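Local coordinates for protein L-threonine 3-dehydrogenase (Clostridioides difficile, PDB 7OL1) that probably catalyses the NAD-dependent oxidation of L-threonine to 2-amino-3-oxobutanoate, at residues F133-I139 / D184-F190; A126-K132 / F181-T185; Q33-E37 / L193-T198; M150-D154 / H256-N261. One frame throughout, in Å; residues are numbered along the deposited sequence.

All four contacts reach one sheet. Contact 1 is its buried core pairing, two parallel strands joined by main-chain hydrogen bonds. Contact 2 shares Asp184 and Thr185 with it but lies at the strand start, partly buried, where apolar methyls and a cation-pi pair replace the ladder. Contact 3, its centre about 17 Å from that of contact 1, joins the far end of strand 184-194 to helix 33-46 by mixed side-chain packing; Ile34 still touches Phe190. Contact 4 is buried yet mostly polar, fastening a loop to strand 260-261, on the other side of strand 184-194 from strand 132-138. The Asp184-Arg257 salt bridge joins it to contacts 1 and 2.

Contact 1. Residues F133-I139 / D184-F190; sequences FFTPSSI and DTRGVRF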
loop_
_atom_site.group_PDB
_atom_site.type_symbol
_atom_site.label_atom_id
_atom_site.label_comp_id
_atom_site.label_asym_id
_atom_site.label_seq_id
_atom_site.Cartn_x
_atom_site.Cartn_y
_atom_site.Cartn_z
ATOM N N PHE A 133 -3.363 0.838 19.317
ATOM C CA PHE A 133 -2.977 -0.160 18.302
ATOM C C PHE A 133 -1.598 0.199 17.726
ATOM O O PHE A 133 -1.451 1.116 16.891
ATOM C CB PHE A 133 -4.095 -0.299 17.260
ATOM C CG PHE A 133 -3.925 -1.561 16.452
ATOM C CD1 PHE A 133 -4.435 -2.762 16.900
ATOM C CD2 PHE A 133 -3.164 -1.571 15.296
ATOM C CE1 PHE A 133 -4.242 -3.925 16.177
ATOM C CE2 PHE A 133 -2.955 -2.740 14.586
ATOM C CZ PHE A 133 -3.491 -3.919 15.034
ATOM N N PHE A 134 -0.593 -0.546 18.159
ATOM C CA PHE A 134 0.792 -0.447 17.674
ATOM C C PHE A 134 1.089 -1.570 16.675
ATOM O O PHE A 134 1.030 -2.699 17.058
ATOM C CB PHE A 134 1.756 -0.513 18.845
ATOM C CG PHE A 134 3.187 -0.297 18.445
ATOM C CD1 PHE A 134 3.945 -1.351 17.954
ATOM C CD2 PHE A 134 3.755 0.958 18.524
ATOM C CE1 PHE A 134 5.261 -1.163 17.584
ATOM C CE2 PHE A 134 5.069 1.148 18.148
ATOM C CZ PHE A 134 5.819 0.088 17.687
ATOM N N THR A 135 1.464 -1.211 15.450
ATOM C CA THR A 135 1.996 -2.092 14.396
ATOM C C THR A 135 3.415 -1.663 14.039
ATOM O O THR A 135 3.646 -0.534 13.649
ATOM C CB THR A 135 1.195 -1.932 13.106
ATOM O OG1 THR A 135 -0.142 -1.559 13.455
ATOM C CG2 THR A 135 1.287 -3.163 12.232
ATOM N N PRO A 136 4.410 -2.554 14.111
ATOM C CA PRO A 136 5.736 -2.244 13.621
ATOM C C PRO A 136 5.752 -2.334 12.098
ATOM O O PRO A 136 4.998 -3.093 11.586
ATOM C CB PRO A 136 6.618 -3.337 14.216
ATOM C CG PRO A 136 5.692 -4.513 14.418
ATOM C CD PRO A 136 4.308 -3.928 14.624
ATOM N N SER A 137 6.554 -1.472 11.475
ATOM C CA SER A 137 6.871 -1.403 10.029
ATOM C C SER A 137 8.373 -1.601 9.903
ATOM O O SER A 137 8.939 -2.073 10.882
ATOM C CB SER A 137 6.405 -0.114 9.433
ATOM O OG SER A 137 6.511 -0.166 8.023
ATOM N N SER A 138 8.999 -1.287 8.772
ATOM C CA SER A 138 10.408 -1.707 8.506
ATOM C C SER A 138 11.060 -0.784 7.474
ATOM O O SER A 138 10.329 -0.265 6.584
ATOM C CB SER A 138 10.428 -3.161 8.014
ATOM O OG SER A 138 11.745 -3.673 7.811
ATOM N N ILE A 139 12.389 -0.685 7.522
ATOM C CA ILE A 139 13.220 -0.168 6.392
ATOM C C ILE A 139 12.746 -0.824 5.096
ATOM O O ILE A 139 12.972 -0.209 4.025
ATOM C CB ILE A 139 14.727 -0.404 6.590
ATOM C CG1 ILE A 139 15.003 -1.640 7.459
ATOM C CG2 ILE A 139 15.374 0.849 7.143
ATOM C CD1 ILE A 139 16.453 -2.129 7.460
ATOM N N ASP A 184 -6.526 4.980 17.845
ATOM C CA ASP A 184 -5.155 5.407 18.226
ATOM C C ASP A 184 -4.184 4.378 17.630
ATOM O O ASP A 184 -3.599 3.577 18.394
ATOM C CB ASP A 184 -4.976 5.722 19.730
ATOM C CG ASP A 184 -3.567 6.186 20.114
ATOM O OD1 ASP A 184 -2.934 6.895 19.287
ATOM O OD2 ASP A 184 -3.045 5.754 21.190
ATOM N N THR A 185 -3.896 4.511 16.330
ATOM C CA THR A 185 -2.812 3.757 15.645
ATOM C C THR A 185 -1.476 4.534 15.630
ATOM O O THR A 185 -1.465 5.792 15.468
ATOM C CB THR A 185 -3.289 3.365 14.245
ATOM O OG1 THR A 185 -3.236 4.492 13.370
ATOM C CG2 THR A 185 -4.692 2.797 14.301
ATOM N N ARG A 186 -0.378 3.793 15.766
ATOM C CA ARG A 186 1.004 4.308 15.814
ATOM C C ARG A 186 2.006 3.207 15.490
ATOM O O ARG A 186 1.696 2.036 15.766
ATOM C CB ARG A 186 1.359 4.772 17.229
ATOM C CG ARG A 186 0.461 5.881 17.760
ATOM C CD ARG A 186 0.875 6.221 19.168
ATOM N NE ARG A 186 -0.157 7.029 19.803
ATOM C CZ ARG A 186 0.045 7.840 20.849
ATOM N NH1 ARG A 186 1.238 7.958 21.426
ATOM N NH2 ARG A 186 -0.974 8.528 21.314
ATOM N N GLY A 187 3.205 3.564 15.022
ATOM C CA GLY A 187 4.218 2.536 14.734
ATOM C C GLY A 187 5.578 3.101 14.422
ATOM O O GLY A 187 5.706 4.295 14.241
ATOM N N VAL A 188 6.563 2.228 14.302
ATOM C CA VAL A 188 7.947 2.637 13.985
ATOM C C VAL A 188 8.417 1.753 12.844
ATOM O O VAL A 188 7.927 0.641 12.743
ATOM C CB VAL A 188 8.854 2.512 15.215
ATOM C CG1 VAL A 188 8.378 3.416 16.345
ATOM C CG2 VAL A 188 8.975 1.069 15.670
ATOM N N ARG A 189 9.299 2.285 12.006
ATOM C CA ARG A 189 10.066 1.516 11.011
ATOM C C ARG A 189 11.365 1.090 11.686
ATOM O O ARG A 189 12.298 1.880 11.767
ATOM C CB ARG A 189 10.299 2.337 9.742
ATOM C CG ARG A 189 9.068 3.071 9.228
ATOM C CD ARG A 189 9.317 3.569 7.813
ATOM N NE ARG A 189 8.139 4.181 7.230
ATOM C CZ ARG A 189 7.950 5.474 7.028
ATOM N NH1 ARG A 189 8.881 6.366 7.342
ATOM N NH2 ARG A 189 6.820 5.865 6.467
ATOM N N PHE A 190 11.398 -0.129 12.182
ATOM C CA PHE A 190 12.625 -0.737 12.732
ATOM C C PHE A 190 13.637 -0.963 11.618
ATOM O O PHE A 190 13.333 -1.442 10.518
ATOM C CB PHE A 190 12.335 -2.053 13.455
ATOM C CG PHE A 190 11.579 -1.880 14.737
ATOM C CD1 PHE A 190 12.154 -1.227 15.807
ATOM C CD2 PHE A 190 10.281 -2.345 14.860
ATOM C CE1 PHE A 190 11.449 -1.050 16.987
ATOM C CE2 PHE A 190 9.580 -2.168 16.042
ATOM C CZ PHE A 190 10.169 -1.535 17.106
#
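Phe133 with Thr185 and Phe134 with Arg186 are parallel bridges between strands 132-138 and 184-194 of the central Rossmann-type sheet; after a break, Ser137 with Arg189 and Ser138 with Phe190 resume the pairing. Phe133 N gives to Asp184 O at 2.9 Å, Phe133 O accepts Arg186 N, and Arg186 O accepts Thr135 N. Further on, Ser137 N reaches Val188 O at 2.8 Å (167° at the hydrogen) and Ile139 N reaches Phe190 O, whereas Phe190 N to Ser137 O is weak. Helix 162-181 connects the two strands in a beta-alpha-beta crossover; its Tyr163 and Lys167, spaced as in the Tyr-X-X-X-Lys signature of short-chain dehydrogenases, touch Ser138 and Ser137. With CG anti to N (chi1 -175°), the Phe134 ring reaches across to the other strand: Gly187 CA makes an off-centre CH-pi contact 4.2 Å from the centroid, and Val188 CG2 stands 3.9 Å from CZ at the ring edge. The same methyl lies above the rim of one face of Phe190, while Pro136 CB meets that ring in plane, 3.7 Å from CE2. Helix 236-248 covers this side. Arg186 NE reaches the syn lone pair of Asp184 OD1 at 2.8 Å. NH2 is a second, side-on donor to that oxygen, Arg257 forms a salt bridge with it, and Arg186 NH1 bonds Leu246 O. On the face of Ser137, Glu171 binds both Ser137 OG and Arg189.

Contact 2. Residues A126-K132 / F181-T185; sequences AKELDCK and FGVDT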
loop_
_atom_site.group_PDB
_atom_site.type_symbol
_atom_site.label_atom_id
_atom_site.label_comp_id
_atom_site.label_asym_id
_atom_site.label_seq_id
_atom_site.Cartn_x
_atom_site.Cartn_y
_atom_site.Cartn_z
ATOM N N ALA A 126 -9.713 -2.853 17.371
ATOM C CA ALA A 126 -9.306 -1.592 18.032
ATOM C C ALA A 126 -10.365 -0.515 17.785
ATOM O O ALA A 126 -10.713 0.215 18.723
ATOM C CB ALA A 126 -7.969 -1.174 17.521
ATOM N N LYS A 127 -10.903 -0.454 16.572
ATOM C CA LYS A 127 -12.033 0.451 16.234
ATOM C C LYS A 127 -13.189 0.197 17.210
ATOM O O LYS A 127 -13.803 1.175 17.634
ATOM C CB LYS A 127 -12.493 0.246 14.785
ATOM C CG LYS A 127 -13.570 1.209 14.297
ATOM C CD LYS A 127 -14.161 0.866 12.936
ATOM C CE LYS A 127 -15.485 1.561 12.691
ATOM N NZ LYS A 127 -15.964 1.442 11.293
ATOM N N GLU A 128 -13.481 -1.070 17.528
ATOM C CA GLU A 128 -14.704 -1.466 18.271
ATOM C C GLU A 128 -14.479 -1.239 19.766
ATOM O O GLU A 128 -15.435 -0.862 20.422
ATOM C CB GLU A 128 -15.104 -2.916 17.996
ATOM C CG GLU A 128 -16.553 -3.226 18.362
ATOM C CD GLU A 128 -17.061 -4.608 17.961
ATOM O OE1 GLU A 128 -16.579 -5.182 16.936
ATOM O OE2 GLU A 128 -17.943 -5.117 18.680
ATOM N N LEU A 129 -13.263 -1.440 20.264
ATOM C CA LEU A 129 -12.941 -1.442 21.717
ATOM C C LEU A 129 -12.255 -0.152 22.189
ATOM O O LEU A 129 -11.966 -0.090 23.386
ATOM C CB LEU A 129 -11.995 -2.610 21.992
ATOM C CG LEU A 129 -12.550 -3.999 21.686
ATOM C CD1 LEU A 129 -11.735 -5.053 22.427
ATOM C CD2 LEU A 129 -14.034 -4.096 22.031
ATOM N N ASP A 130 -11.921 0.797 21.311
ATOM C CA ASP A 130 -11.110 1.984 21.697
ATOM C C ASP A 130 -9.742 1.549 22.229
ATOM O O ASP A 130 -9.296 2.066 23.261
ATOM C CB ASP A 130 -11.827 2.836 22.747
ATOM C CG ASP A 130 -12.190 4.195 22.202
ATOM O OD1 ASP A 130 -13.231 4.281 21.505
ATOM O OD2 ASP A 130 -11.401 5.135 22.438
ATOM N N CYS A 131 -9.081 0.636 21.544
ATOM C CA CYS A 131 -7.703 0.231 21.900
ATOM C C CYS A 131 -6.708 1.170 21.255
ATOM O O CYS A 131 -7.023 1.768 20.199
ATOM C CB CYS A 131 -7.334 -1.151 21.397
ATOM S SG CYS A 131 -8.197 -2.415 22.338
ATOM N N LYS A 132 -5.578 1.260 21.933
ATOM C CA LYS A 132 -4.275 1.673 21.405
ATOM C C LYS A 132 -3.823 0.522 20.519
ATOM O O LYS A 132 -3.921 -0.630 20.964
ATOM C CB LYS A 132 -3.332 1.973 22.574
ATOM C CG LYS A 132 -3.790 3.137 23.447
ATOM C CD LYS A 132 -2.744 3.598 24.432
ATOM C CE LYS A 132 -3.020 3.119 25.839
ATOM N NZ LYS A 132 -4.059 3.950 26.494
ATOM N N PHE A 181 -11.695 6.983 11.583
ATOM C CA PHE A 181 -12.465 6.383 12.721
ATOM C C PHE A 181 -11.919 6.820 14.081
ATOM O O PHE A 181 -12.523 6.471 15.103
ATOM C CB PHE A 181 -12.452 4.847 12.679
ATOM C CG PHE A 181 -13.113 4.301 11.444
ATOM C CD1 PHE A 181 -14.386 4.711 11.094
ATOM C CD2 PHE A 181 -12.440 3.439 10.597
ATOM C CE1 PHE A 181 -14.978 4.250 9.934
ATOM C CE2 PHE A 181 -13.032 2.981 9.431
ATOM C CZ PHE A 181 -14.304 3.376 9.111
ATOM N N GLY A 182 -10.775 7.498 14.097
ATOM C CA GLY A 182 -10.161 7.986 15.339
ATOM C C GLY A 182 -9.488 6.891 16.146
ATOM O O GLY A 182 -9.205 7.142 17.334
ATOM N N VAL A 183 -9.151 5.753 15.540
ATOM C CA VAL A 183 -8.418 4.682 16.273
ATOM C C VAL A 183 -7.017 5.211 16.623
ATOM O O VAL A 183 -6.372 5.793 15.730
ATOM C CB VAL A 183 -8.341 3.398 15.426
ATOM C CG1 VAL A 183 -7.664 2.268 16.186
ATOM C CG2 VAL A 183 -9.711 2.965 14.923
ATOM N N ASP A 184 -6.526 4.980 17.845
ATOM C CA ASP A 184 -5.155 5.407 18.226
ATOM C C ASP A 184 -4.184 4.378 17.630
ATOM O O ASP A 184 -3.599 3.577 18.394
ATOM C CB ASP A 184 -4.976 5.722 19.730
ATOM C CG ASP A 184 -3.567 6.186 20.114
ATOM O OD1 ASP A 184 -2.934 6.895 19.287
ATOM O OD2 ASP A 184 -3.045 5.754 21.190
ATOM N N THR A 185 -3.896 4.511 16.330
ATOM C CA THR A 185 -2.812 3.757 15.645
ATOM C C THR A 185 -1.476 4.534 15.630
ATOM O O THR A 185 -1.465 5.792 15.468
ATOM C CB THR A 185 -3.289 3.365 14.245
ATOM O OG1 THR A 185 -3.236 4.492 13.370
ATOM C CG2 THR A 185 -4.692 2.797 14.301
#
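Phe181, the last residue of helix 162-181, offers one ring face to Lys127. The lysine chain runs out extended, its CG anti to the backbone N (chi1 -175°), and ends over the ring with NZ 3.5 Å from the centroid and 20° off the normal, displaced toward the rim at CE1. This is a cation-pi pair, and CE, 3.8 Å from the same centroid, adds a CH-pi contact beside it. Tyr177 meets the Phe181 ring within the subunit, and Pro108 of the second subunit packs against it. Gly182 then leaves the helix with positive phi and turns the chain toward the sheet. Val183 comes next and is buried: its two methyls divide the end of helix 108-129 between them, CG1 against Ala126 CB at 3.7 Å and CG2 against Lys127 CA, also at 3.7 Å. At Asp184 the chain makes an inverse gamma turn, closed by Thr185 N to Val183 O at 2.9 Å. The carboxylate crosses the aliphatic part of Lys132, with OD2 3.5 Å from CG, but the lysine bends at chi3 (-103°) and its NZ stays 5.7 Å from OD2. Any attraction there is therefore probably long-range; the carboxylate's salt bridges, through OD1, are with Arg186 and Arg257. On the facing side, Cys131 N returns to Ala126 O at 3.3 Å as helix 108-129 closes. Two helix ends turning side by side into neighbouring parallel strands are what a Rossmann-type sheet has at the N-terminal ends of its strands.

Contact 3. Residues Q33-E37 / L193-T198; sequences QIGSE and LISYVT
Glu37 lays its carboxylate against Val197, OE1 3.4 Å from CG2 and the carboxyl carbon CD 3.6 Å from that methyl, the two side chains coming from opposite directions. OE2 is modelled 2.7 Å from Ser195 OG, a weak hydrogen bond whose geometry is doubtful because this oxygen is placed too close to its neighbour. The second flat group, the Gln33 amide, ends an extended side chain beside Leu193: OE1 is 3.5 Å from Leu193 O, two acceptors that cannot bond as modelled, and both amide atoms lie near Leu193 CB. Further back, Gln33 CG rests 4.0 Å from Thr198 CB. Ser195 OG also accepts Thr198 N at 3.3 Å, an ST motif that curls the chain after the strand and brings Val197 and Thr198 up to the helix. Ile34 CD1 touches Leu193 CD1 at 4.0 Å, the side chains at about a right angle. Residues 33-37 belong to the early part of helix 33-46, which follows strand 25-28, and Ser36 OG bonds Gly32 O; Gly32 and Gly35 have the spacing of the dinucleotide-binding glycine motif. Helix 236-248 lies alongside, Met236 and Leu240 touching Glu37 and Ala239 touching Leu193, while Met234 of strand 232-235 also packs on Leu193 and Ile194 turns away toward helices 207-217 and 321-334.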
loop_
_atom_site.group_PDB
_atom_site.type_symbol
_atom_site.label_atom_id
_atom_site.label_comp_id
_atom_site.label_asym_id
_atom_site.label_seq_id
_atom_site.Cartn_x
_atom_site.Cartn_y
_atom_site.Cartn_z
ATOM N N GLN A 33 11.251 -12.289 17.257
ATOM C CA GLN A 33 12.512 -11.728 17.823
ATOM C C GLN A 33 12.195 -10.628 18.848
ATOM O O GLN A 33 12.763 -10.678 19.973
ATOM C CB GLN A 33 13.392 -11.199 16.691
ATOM C CG GLN A 33 14.798 -10.805 17.134
ATOM C CD GLN A 33 15.470 -9.776 16.253
ATOM O OE1 GLN A 33 16.633 -9.445 16.457
ATOM N NE2 GLN A 33 14.752 -9.256 15.266
ATOM N N ILE A 34 11.340 -9.683 18.461
ATOM C CA ILE A 34 10.897 -8.510 19.267
ATOM C C ILE A 34 9.977 -8.988 20.400
ATOM O O ILE A 34 10.218 -8.606 21.569
ATOM C CB ILE A 34 10.152 -7.490 18.376
ATOM C CG1 ILE A 34 10.947 -7.123 17.115
ATOM C CG2 ILE A 34 9.674 -6.282 19.183
ATOM C CD1 ILE A 34 10.324 -6.021 16.272
ATOM N N GLY A 35 8.913 -9.730 20.080
ATOM C CA GLY A 35 7.999 -10.264 21.116
ATOM C C GLY A 35 8.731 -11.021 22.234
ATOM O O GLY A 35 8.451 -10.769 23.441
ATOM N N SER A 36 9.642 -11.935 21.885
ATOM C CA SER A 36 10.409 -12.718 22.885
ATOM C C SER A 36 10.873 -11.784 24.003
ATOM O O SER A 36 10.638 -12.114 25.180
ATOM C CB SER A 36 11.545 -13.446 22.269
ATOM O OG SER A 36 11.044 -14.504 21.479
ATOM N N GLU A 37 11.450 -10.633 23.660
ATOM C CA GLU A 37 12.095 -9.759 24.672
ATOM C C GLU A 37 11.108 -8.700 25.159
ATOM O O GLU A 37 11.273 -8.253 26.320
ATOM C CB GLU A 37 13.375 -9.145 24.112
ATOM C CG GLU A 37 14.174 -10.128 23.282
ATOM C CD GLU A 37 15.620 -9.723 23.132
ATOM O OE1 GLU A 37 16.125 -9.043 24.084
ATOM O OE2 GLU A 37 16.225 -10.095 22.073
ATOM N N LEU A 193 17.703 -5.127 13.899
ATOM C CA LEU A 193 17.824 -5.241 15.362
ATOM C C LEU A 193 18.858 -6.316 15.689
ATOM O O LEU A 193 18.951 -7.355 14.932
ATOM C CB LEU A 193 16.445 -5.562 15.933
ATOM C CG LEU A 193 15.391 -4.491 15.683
ATOM C CD1 LEU A 193 14.090 -4.815 16.399
ATOM C CD2 LEU A 193 15.899 -3.135 16.119
ATOM N N ILE A 194 19.629 -6.017 16.743
ATOM C CA ILE A 194 20.704 -6.845 17.364
ATOM C C ILE A 194 20.206 -7.223 18.756
ATOM O O ILE A 194 19.903 -6.271 19.541
ATOM C CB ILE A 194 22.032 -6.056 17.483
ATOM C CG1 ILE A 194 22.383 -5.269 16.223
ATOM C CG2 ILE A 194 23.186 -6.957 17.885
ATOM C CD1 ILE A 194 22.728 -6.154 15.077
ATOM N N SER A 195 20.125 -8.529 19.054
ATOM C CA SER A 195 19.845 -9.027 20.430
ATOM C C SER A 195 20.753 -10.205 20.793
ATOM O O SER A 195 21.358 -10.828 19.892
ATOM C CB SER A 195 18.395 -9.375 20.634
ATOM O OG SER A 195 18.140 -10.730 20.302
ATOM N N TYR A 196 20.825 -10.469 22.096
ATOM C CA TYR A 196 21.618 -11.568 22.694
ATOM C C TYR A 196 20.717 -12.737 23.096
ATOM O O TYR A 196 21.253 -13.846 23.215
ATOM C CB TYR A 196 22.387 -11.047 23.897
ATOM C CG TYR A 196 21.611 -10.216 24.887
ATOM C CD1 TYR A 196 20.921 -10.808 25.932
ATOM C CD2 TYR A 196 21.651 -8.834 24.840
ATOM C CE1 TYR A 196 20.264 -10.049 26.888
ATOM C CE2 TYR A 196 20.990 -8.058 25.782
ATOM C CZ TYR A 196 20.300 -8.666 26.818
ATOM O OH TYR A 196 19.653 -7.914 27.760
ATOM N N VAL A 197 19.413 -12.491 23.291
ATOM C CA VAL A 197 18.382 -13.508 23.666
ATOM C C VAL A 197 18.065 -14.403 22.463
ATOM O O VAL A 197 17.825 -15.595 22.680
ATOM C CB VAL A 197 17.084 -12.861 24.191
ATOM C CG1 VAL A 197 16.016 -13.900 24.513
ATOM C CG2 VAL A 197 17.328 -11.957 25.393
ATOM N N THR A 198 18.000 -13.845 21.254
ATOM C CA THR A 198 17.486 -14.555 20.052
ATOM C C THR A 198 18.693 -14.895 19.182
ATOM O O THR A 198 19.590 -14.075 19.006
ATOM C CB THR A 198 16.367 -13.766 19.353
ATOM O OG1 THR A 198 15.337 -13.317 20.260
ATOM C CG2 THR A 198 15.766 -14.580 18.225
#

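Contact 4. Residues M150-D154 / H256-N261; sequences MTPQD and HRNAFN
Gln153 and Asn261 carry the amide hydrogen bonds. The Gln153 chain leaves with CG anti to its N and then bends at chi2, bringing the amide against the main chain on both sides of Phe260. OE1 accepts Asn261 N at 2.9 Å, in the carbonyl plane, while NE2 gives to Ala259 O at 3.2 Å, coming from above that carbonyl's plane. Both ends of the side-chain amide are thus used on one short run of main chain, Ala259 to Asn261, much as a neighbouring peptide would use it, and its rotation is fixed. Asn261 replies with ND2, which makes a weak bond to Pro152 O at 3.2 Å; its OD1 accepts Arg189, which also binds Gln153 O. The carboxylate bond is that of Asp154 with His256: NE2 donates to OD2 at 2.8 Å, with 158° at the hydrogen. The oxygen lies in the ring plane, but it is met 25° out of the carboxylate plane on the syn side, the two planes being 42° apart. The nonpolar part is a CH-pi contact, Gln153 CG standing over the centre of one face of the His256 ring, 3.5 Å from its centroid. Helix 307-313 closes in here, its Glu312 bonding His256 ND1, and Leu156 of the second subunit packs on Asp154. With a carboxylate at each ring nitrogen, His256 may well favour the protonated form, which would make its link to the 150-154 loop partly ionic beside the neutral amide pairing.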
loop_
_atom_site.group_PDB
_atom_site.type_symbol
_atom_site.label_atom_id
_atom_site.label_comp_id
_atom_site.label_asym_id
_atom_site.label_seq_id
_atom_site.Cartn_x
_atom_site.Cartn_y
_atom_site.Cartn_z
ATOM N N MET A 150 20.193 10.046 5.030
ATOM C CA MET A 150 19.173 10.798 5.817
ATOM C C MET A 150 17.830 10.733 5.089
ATOM O O MET A 150 17.295 11.801 4.660
ATOM C CB MET A 150 19.584 12.254 6.030
ATOM C CG MET A 150 20.511 12.388 7.198
ATOM S SD MET A 150 19.640 12.348 8.781
ATOM C CE MET A 150 20.886 11.394 9.645
ATOM N N THR A 151 17.337 9.506 4.919
ATOM C CA THR A 151 16.042 9.239 4.253
ATOM C C THR A 151 14.987 9.970 5.056
ATOM O O THR A 151 14.865 9.764 6.254
ATOM C CB THR A 151 15.722 7.749 4.133
ATOM O OG1 THR A 151 16.834 7.138 3.483
ATOM C CG2 THR A 151 14.460 7.492 3.345
ATOM N N PRO A 152 14.243 10.889 4.430
ATOM C CA PRO A 152 13.166 11.587 5.122
ATOM C C PRO A 152 12.086 10.657 5.679
ATOM O O PRO A 152 12.010 9.539 5.253
ATOM C CB PRO A 152 12.515 12.403 4.010
ATOM C CG PRO A 152 13.621 12.576 2.996
ATOM C CD PRO A 152 14.370 11.269 3.016
ATOM N N GLN A 153 11.255 11.204 6.561
ATOM C CA GLN A 153 10.065 10.567 7.169
ATOM C C GLN A 153 9.035 10.333 6.066
ATOM O O GLN A 153 8.574 9.174 5.932
ATOM C CB GLN A 153 9.546 11.451 8.311
ATOM C CG GLN A 153 8.227 11.008 8.935
ATOM C CD GLN A 153 8.278 9.547 9.283
ATOM O OE1 GLN A 153 9.146 9.101 10.026
ATOM N NE2 GLN A 153 7.410 8.793 8.638
ATOM N N ASP A 154 8.667 11.380 5.328
ATOM C CA ASP A 154 7.729 11.274 4.175
ATOM C C ASP A 154 8.567 11.231 2.899
ATOM O O ASP A 154 9.425 12.086 2.756
ATOM C CB ASP A 154 6.680 12.384 4.169
ATOM C CG ASP A 154 5.960 12.532 5.498
ATOM O OD1 ASP A 154 5.585 11.500 6.080
ATOM O OD2 ASP A 154 5.780 13.678 5.933
ATOM N N HIS A 256 2.883 12.712 12.200
ATOM C CA HIS A 256 2.934 11.326 11.672
ATOM C C HIS A 256 2.464 10.307 12.728
ATOM O O HIS A 256 2.435 10.616 13.938
ATOM C CB HIS A 256 4.365 11.016 11.235
ATOM C CG HIS A 256 4.944 12.052 10.332
ATOM N ND1 HIS A 256 5.625 13.137 10.811
ATOM C CD2 HIS A 256 4.912 12.182 8.991
ATOM C CE1 HIS A 256 6.016 13.877 9.802
ATOM N NE2 HIS A 256 5.583 13.323 8.677
ATOM N N ARG A 257 2.101 9.112 12.278
ATOM C CA ARG A 257 1.602 8.032 13.164
ATOM C C ARG A 257 2.171 6.708 12.654
ATOM O O ARG A 257 2.934 6.062 13.419
ATOM C CB ARG A 257 0.075 8.082 13.244
ATOM C CG ARG A 257 -0.459 8.953 14.377
ATOM C CD ARG A 257 -1.978 9.103 14.444
ATOM N NE ARG A 257 -2.385 8.700 15.785
ATOM C CZ ARG A 257 -2.784 9.534 16.710
ATOM N NH1 ARG A 257 -2.881 10.818 16.433
ATOM N NH2 ARG A 257 -3.110 9.097 17.903
ATOM N N ASN A 258 1.879 6.318 11.406
ATOM C CA ASN A 258 2.276 4.972 10.916
ATOM C C ASN A 258 3.101 5.154 9.657
ATOM O O ASN A 258 2.523 5.454 8.615
ATOM C CB ASN A 258 1.047 4.069 10.690
ATOM C CG ASN A 258 0.246 3.786 11.951
ATOM O OD1 ASN A 258 0.615 2.889 12.726
ATOM N ND2 ASN A 258 -0.847 4.525 12.150
ATOM N N ALA A 259 4.430 5.017 9.738
ATOM C CA ALA A 259 5.200 4.783 10.949
ATOM C C ALA A 259 6.489 5.618 10.934
ATOM O O ALA A 259 7.029 5.903 9.843
ATOM C CB ALA A 259 5.578 3.323 11.042
ATOM N N PHE A 260 7.047 5.853 12.115
ATOM C CA PHE A 260 8.154 6.807 12.348
ATOM C C PHE A 260 9.463 6.112 12.047
ATOM O O PHE A 260 9.661 5.066 12.638
ATOM C CB PHE A 260 8.198 7.255 13.805
ATOM C CG PHE A 260 7.176 8.285 14.197
ATOM C CD1 PHE A 260 7.452 9.628 14.058
ATOM C CD2 PHE A 260 5.985 7.932 14.797
ATOM C CE1 PHE A 260 6.538 10.597 14.457
ATOM C CE2 PHE A 260 5.066 8.899 15.185
ATOM C CZ PHE A 260 5.333 10.231 15.001
ATOM N N ASN A 261 10.318 6.697 11.207
ATOM C CA ASN A 261 11.741 6.299 11.110
ATOM C C ASN A 261 12.370 6.376 12.498
ATOM O O ASN A 261 12.164 7.402 13.214
ATOM C CB ASN A 261 12.580 7.236 10.264
ATOM C CG ASN A 261 12.244 7.218 8.804
ATOM O OD1 ASN A 261 11.602 6.290 8.324
ATOM N ND2 ASN A 261 12.705 8.250 8.115
#